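Local coordinates for protein sialidase B (Streptococcus pneumoniae serotype 4, PDB 4XJW) that cleaves terminal alpha-linked sialic acid residues from oligosaccharides, glycoproteins and glycolipids as a family 33 glycosyl hydrolase, at residues T516-M528 and V540-Q554. The protein carries 1 engineered substitution. Numbering follows the deposited sequence.
Sequences TFFRTTTGKIAYM and VSYIDGIQQTSYGTQ
R519 reaches across to 551-554 with its whole side chain. With CG anti to the backbone N (chi1 171°) and the chain extended beyond it, CB lies 3.6 Å from T553 O, CG runs along T553 N and O, and CD sits 3.4 Å from T553 N. NE then bonds Y551 O at 2.9 Å, in the carbonyl plane and on a lone pair, while NH2 bonds the same oxygen at 3.0 Å from above that plane. This side-on grip keeps Y551 O at the guanidinium edge and lays G552 O over one face. NH1 turns to a salt bridge with E503, which, with the grip on Y551 O, helps set the turn of the guanidinium.

Q548 backs up this loop: its amide takes a bond from T553 N on OE1 and gives one from NE2 to T553 O, holding the backbone that R519 lies along. Q548 N bonds G523 O directly, and three waters add bridges between the two loops; one of them accepts from G523 N and lies 2.7 Å from both T520 O and T549 O.

Further along, 526-527 pairs with 541-542 in an antiparallel hairpin. Y527 and S541 exchange two backbone bonds, and S541 CB sits over the Y527 ring in a CH-pi contact, 3.8 Å from the centroid. On the opposite face of the sheet A526 CB packs against the Y542 ring, and it also touches V540 CG1. I543 CD1 reaches I525 CG2 and F517 CD1, in a buried patch shared with L572 of the next sheet.

The four-stranded antiparallel sheet is one blade of the sialidase beta-propeller, with 541-542 as one of its edge strands; the loop beyond it buttresses R519, by similarity a substrate-binding arginine and, with R207 and R581, probably part of the sialidase arginine triad.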
loop_
_atom_site.group_PDB
_atom_site.type_symbol
_atom_site.label_atom_id
_atom_site.label_comp_id
_atom_site.label_asym_id
_atom_site.label_seq_id
_atom_site.Cartn_x
_atom_site.Cartn_y
_atom_site.Cartn_z
ATOM N N THR A 516 -11.058 -20.844 -3.754
ATOM C CA THR A 516 -10.279 -19.903 -2.956
ATOM C C THR A 516 -8.806 -20.081 -3.270
ATOM O O THR A 516 -8.301 -21.194 -3.186
ATOM C CB THR A 516 -10.509 -20.156 -1.472
ATOM O OG1 THR A 516 -11.907 -20.027 -1.174
ATOM C CG2 THR A 516 -9.723 -19.167 -0.630
ATOM N N PHE A 517 -8.129 -18.995 -3.645
ATOM C CA PHE A 517 -6.684 -19.000 -3.869
ATOM C C PHE A 517 -6.018 -18.340 -2.680
ATOM O O PHE A 517 -6.465 -17.289 -2.217
ATOM C CB PHE A 517 -6.332 -18.248 -5.157
ATOM C CG PHE A 517 -6.995 -18.815 -6.381
ATOM C CD1 PHE A 517 -6.438 -19.896 -7.057
ATOM C CD2 PHE A 517 -8.184 -18.287 -6.840
ATOM C CE1 PHE A 517 -7.041 -20.421 -8.178
ATOM C CE2 PHE A 517 -8.806 -18.814 -7.965
ATOM C CZ PHE A 517 -8.238 -19.882 -8.632
ATOM N N PHE A 518 -4.956 -18.947 -2.156
ATOM C CA PHE A 518 -4.324 -18.365 -0.978
ATOM C C PHE A 518 -2.816 -18.503 -0.882
ATOM O O PHE A 518 -2.209 -19.407 -1.448
ATOM C CB PHE A 518 -5.007 -18.813 0.327
ATOM C CG PHE A 518 -4.905 -20.297 0.616
ATOM C CD1 PHE A 518 -5.701 -21.205 -0.064
ATOM C CD2 PHE A 518 -4.033 -20.762 1.590
ATOM C CE1 PHE A 518 -5.624 -22.568 0.216
ATOM C CE2 PHE A 518 -3.956 -22.110 1.883
ATOM C CZ PHE A 518 -4.754 -23.016 1.191
ATOM N N ARG A 519 -2.243 -17.550 -0.165
ATOM C CA ARG A 519 -0.817 -17.462 0.095
ATOM C C ARG A 519 -0.396 -18.551 1.076
ATOM O O ARG A 519 -1.145 -18.873 2.003
ATOM C CB ARG A 519 -0.556 -16.070 0.687
ATOM C CG ARG A 519 0.835 -15.820 1.225
ATOM C CD ARG A 519 0.872 -14.421 1.828
ATOM N NE ARG A 519 2.094 -14.207 2.592
ATOM C CZ ARG A 519 2.383 -13.079 3.225
ATOM N NH1 ARG A 519 1.537 -12.061 3.177
ATOM N NH2 ARG A 519 3.521 -12.971 3.898
ATOM N N THR A 520 0.806 -19.105 0.873
ATOM C CA THR A 520 1.352 -20.155 1.740
ATOM C C THR A 520 2.811 -19.880 2.096
ATOM O O THR A 520 3.349 -18.808 1.821
ATOM C CB THR A 520 1.299 -21.558 1.093
ATOM O OG1 THR A 520 2.255 -21.649 0.028
ATOM C CG2 THR A 520 -0.096 -21.867 0.568
ATOM N N THR A 521 3.461 -20.888 2.678
ATOM C CA THR A 521 4.870 -20.791 3.056
ATOM C C THR A 521 5.725 -21.694 2.173
ATOM O O THR A 521 6.911 -21.888 2.435
ATOM C CB THR A 521 5.072 -21.177 4.528
ATOM O OG1 THR A 521 4.435 -22.435 4.786
ATOM C CG2 THR A 521 4.503 -20.114 5.452
ATOM N N THR A 522 5.115 -22.239 1.127
ATOM C CA THR A 522 5.745 -23.245 0.268
ATOM C C THR A 522 6.374 -22.689 -1.006
ATOM O O THR A 522 7.016 -23.432 -1.747
ATOM C CB THR A 522 4.726 -24.321 -0.178
ATOM O OG1 THR A 522 3.849 -23.772 -1.172
ATOM C CG2 THR A 522 3.909 -24.818 0.991
ATOM N N GLY A 523 6.182 -21.397 -1.277
ATOM C CA GLY A 523 6.581 -20.823 -2.548
ATOM C C GLY A 523 5.579 -21.032 -3.680
ATOM O O GLY A 523 5.862 -20.688 -4.824
ATOM N N LYS A 524 4.429 -21.629 -3.369
ATOM C CA LYS A 524 3.368 -21.820 -4.354
ATOM C C LYS A 524 2.038 -21.329 -3.802
ATOM O O LYS A 524 1.762 -21.459 -2.606
ATOM C CB LYS A 524 3.251 -23.294 -4.740
ATOM C CG LYS A 524 4.441 -23.822 -5.530
ATOM C CD LYS A 524 4.233 -25.278 -5.937
ATOM C CE LYS A 524 5.438 -25.811 -6.702
ATOM N NZ LYS A 524 6.377 -24.709 -7.066
ATOM N N ILE A 525 1.218 -20.771 -4.685
ATOM C CA ILE A 525 -0.137 -20.375 -4.338
ATOM C C ILE A 525 -0.982 -21.633 -4.210
ATOM O O ILE A 525 -0.866 -22.543 -5.030
ATOM C CB ILE A 525 -0.695 -19.448 -5.421
ATOM C CG1 ILE A 525 0.143 -18.161 -5.463
ATOM C CG2 ILE A 525 -2.193 -19.154 -5.203
ATOM C CD1 ILE A 525 -0.166 -17.259 -6.653
ATOM N N ALA A 526 -1.801 -21.702 -3.167
ATOM C CA ALA A 526 -2.627 -22.880 -2.927
ATOM C C ALA A 526 -4.067 -22.577 -3.282
ATOM O O ALA A 526 -4.432 -21.418 -3.490
ATOM C CB ALA A 526 -2.534 -23.321 -1.472
ATOM N N TYR A 527 -4.884 -23.619 -3.347
ATOM C CA TYR A 527 -6.316 -23.426 -3.525
ATOM C C TYR A 527 -7.132 -24.553 -2.931
ATOM O O TYR A 527 -6.623 -25.656 -2.713
ATOM C CB TYR A 527 -6.675 -23.184 -5.000
ATOM C CG TYR A 527 -6.427 -24.351 -5.930
ATOM C CD1 TYR A 527 -7.411 -25.300 -6.151
ATOM C CD2 TYR A 527 -5.214 -24.486 -6.595
ATOM C CE1 TYR A 527 -7.198 -26.358 -7.002
ATOM C CE2 TYR A 527 -4.986 -25.536 -7.454
ATOM C CZ TYR A 527 -5.992 -26.474 -7.651
ATOM O OH TYR A 527 -5.781 -27.532 -8.504
ATOM N N MET A 528 -8.384 -24.244 -2.625
ATOM C CA MET A 528 -9.365 -25.223 -2.196
ATOM C C MET A 528 -10.687 -24.840 -2.836
ATOM O O MET A 528 -10.851 -23.711 -3.308
ATOM C CB MET A 528 -9.507 -25.256 -0.672
ATOM C CG MET A 528 -9.842 -23.918 -0.021
ATOM S SD MET A 528 -10.259 -24.029 1.739
ATOM C CE MET A 528 -8.677 -24.499 2.435
ATOM N N VAL A 540 -6.511 -29.226 0.104
ATOM C CA VAL A 540 -5.701 -28.181 -0.506
ATOM C C VAL A 540 -4.879 -28.718 -1.671
ATOM O O VAL A 540 -4.286 -29.797 -1.578
ATOM C CB VAL A 540 -4.771 -27.554 0.539
ATOM C CG1 VAL A 540 -3.797 -26.573 -0.082
ATOM C CG2 VAL A 540 -5.584 -26.907 1.657
ATOM N N SER A 541 -4.874 -27.977 -2.772
ATOM C CA SER A 541 -3.996 -28.241 -3.907
ATOM C C SER A 541 -3.117 -27.021 -4.153
ATOM O O SER A 541 -3.308 -25.978 -3.521
ATOM C CB SER A 541 -4.816 -28.539 -5.157
ATOM O OG SER A 541 -5.531 -29.745 -5.004
ATOM N N TYR A 542 -2.164 -27.149 -5.070
ATOM C CA TYR A 542 -1.245 -26.068 -5.384
ATOM C C TYR A 542 -1.167 -25.801 -6.870
ATOM O O TYR A 542 -1.343 -26.697 -7.686
ATOM C CB TYR A 542 0.156 -26.358 -4.825
ATOM C CG TYR A 542 0.159 -26.561 -3.335
ATOM C CD1 TYR A 542 0.335 -25.486 -2.469
ATOM C CD2 TYR A 542 -0.026 -27.825 -2.787
ATOM C CE1 TYR A 542 0.326 -25.668 -1.102
ATOM C CE2 TYR A 542 -0.036 -28.016 -1.424
ATOM C CZ TYR A 542 0.147 -26.934 -0.586
ATOM O OH TYR A 542 0.138 -27.120 0.775
ATOM N N ILE A 543 -0.918 -24.543 -7.215
ATOM C CA ILE A 543 -0.682 -24.158 -8.588
ATOM C C ILE A 543 0.801 -24.353 -8.883
ATOM O O ILE A 543 1.649 -23.772 -8.212
ATOM C CB ILE A 543 -1.098 -22.680 -8.801
ATOM C CG1 ILE A 543 -2.591 -22.515 -8.512
ATOM C CG2 ILE A 543 -0.722 -22.182 -10.196
ATOM C CD1 ILE A 543 -3.060 -21.069 -8.519
ATOM N N ASP A 544 1.105 -25.223 -9.840
ATOM C CA ASP A 544 2.438 -25.270 -10.408
ATOM C C ASP A 544 2.414 -24.238 -11.528
ATOM O O ASP A 544 1.424 -24.134 -12.262
ATOM C CB ASP A 544 2.760 -26.663 -10.972
ATOM C CG ASP A 544 2.603 -27.776 -9.947
ATOM O OD1 ASP A 544 2.907 -27.553 -8.756
ATOM O OD2 ASP A 544 2.171 -28.883 -10.338
ATOM N N GLY A 545 3.475 -23.451 -11.644
ATOM C CA GLY A 545 3.575 -22.504 -12.733
ATOM C C GLY A 545 3.650 -21.048 -12.317
ATOM O O GLY A 545 3.932 -20.178 -13.143
ATOM N N ILE A 546 3.356 -20.778 -11.049
ATOM C CA ILE A 546 3.530 -19.443 -10.489
ATOM C C ILE A 546 4.470 -19.579 -9.306
ATOM O O ILE A 546 4.274 -20.463 -8.481
ATOM C CB ILE A 546 2.202 -18.833 -10.010
ATOM C CG1 ILE A 546 1.218 -18.714 -11.173
ATOM C CG2 ILE A 546 2.432 -17.447 -9.389
ATOM C CD1 ILE A 546 -0.125 -18.176 -10.768
ATOM N N GLN A 547 5.491 -18.727 -9.236
ATOM C CA GLN A 547 6.411 -18.744 -8.092
ATOM C C GLN A 547 6.132 -17.611 -7.112
ATOM O O GLN A 547 5.887 -16.474 -7.524
ATOM C CB GLN A 547 7.870 -18.603 -8.538
ATOM C CG GLN A 547 8.279 -19.404 -9.765
ATOM C CD GLN A 547 7.832 -20.843 -9.694
ATOM O OE1 GLN A 547 7.913 -21.483 -8.641
ATOM N NE2 GLN A 547 7.334 -21.363 -10.817
ATOM N N GLN A 548 6.191 -17.924 -5.820
ATOM C CA GLN A 548 6.269 -16.904 -4.780
ATOM C C GLN A 548 7.492 -17.168 -3.926
ATOM O O GLN A 548 8.148 -18.197 -4.077
ATOM C CB GLN A 548 5.006 -16.883 -3.917
ATOM C CG GLN A 548 3.815 -16.215 -4.613
ATOM C CD GLN A 548 2.768 -15.714 -3.647
ATOM O OE1 GLN A 548 2.762 -16.048 -2.462
ATOM N NE2 GLN A 548 1.844 -14.914 -4.170
ATOM N N THR A 549 7.800 -16.232 -3.035
ATOM C CA THR A 549 8.868 -16.410 -2.072
ATOM C C THR A 549 8.420 -17.347 -0.968
ATOM O O THR A 549 7.241 -17.678 -0.842
ATOM C CB THR A 549 9.206 -15.092 -1.398
ATOM O OG1 THR A 549 8.014 -14.587 -0.780
ATOM C CG2 THR A 549 9.753 -14.073 -2.406
ATOM N N SER A 550 9.371 -17.754 -0.138
ATOM C CA SER A 550 9.064 -18.565 1.026
ATOM C C SER A 550 8.013 -17.955 1.950
ATOM O O SER A 550 7.207 -18.680 2.532
ATOM C CB SER A 550 10.349 -18.872 1.806
ATOM O OG SER A 550 11.020 -17.688 2.200
ATOM N N TYR A 551 8.006 -16.630 2.076
ATOM C CA TYR A 551 7.066 -15.979 2.981
ATOM C C TYR A 551 5.731 -15.664 2.292
ATOM O O TYR A 551 4.707 -15.522 2.962
ATOM C CB TYR A 551 7.678 -14.727 3.616
ATOM C CG TYR A 551 8.298 -13.784 2.614
ATOM C CD1 TYR A 551 7.521 -12.838 1.936
ATOM C CD2 TYR A 551 9.651 -13.852 2.319
ATOM C CE1 TYR A 551 8.092 -11.976 1.014
ATOM C CE2 TYR A 551 10.231 -12.995 1.392
ATOM C CZ TYR A 551 9.445 -12.059 0.739
ATOM O OH TYR A 551 10.024 -11.215 -0.180
ATOM N N GLY A 552 5.748 -15.580 0.968
ATOM C CA GLY A 552 4.512 -15.392 0.197
ATOM C C GLY A 552 4.043 -13.952 0.094
ATOM O O GLY A 552 4.585 -13.070 0.757
ATOM N N THR A 553 3.010 -13.737 -0.731
ATOM C CA THR A 553 2.389 -12.420 -0.930
ATOM C C THR A 553 0.907 -12.626 -1.201
ATOM O O THR A 553 0.523 -13.638 -1.771
ATOM C CB THR A 553 3.024 -11.668 -2.143
ATOM O OG1 THR A 553 4.437 -11.537 -1.925
ATOM C CG2 THR A 553 2.457 -10.274 -2.288
ATOM N N GLN A 554 0.077 -11.670 -0.783
ATOM C CA GLN A 554 -1.338 -11.682 -1.107
ATOM C C GLN A 554 -1.518 -11.906 -2.614
ATOM O O GLN A 554 -0.737 -11.388 -3.431
ATOM C CB GLN A 554 -1.968 -10.348 -0.694
ATOM C CG GLN A 554 -3.494 -10.273 -0.878
ATOM C CD GLN A 554 -3.970 -8.932 -1.411
ATOM O OE1 GLN A 554 -3.178 -8.113 -1.868
ATOM N NE2 GLN A 554 -5.274 -8.699 -1.347
HETATM O O HOH W 1 5.005 -19.032 -0.271
HETATM O O HOH W 2 2.363 -18.566 -1.390
HETATM O O HOH W 3 2.519 -17.236 4.137
HETATM O O HOH W 4 1.926 -21.198 -7.445
#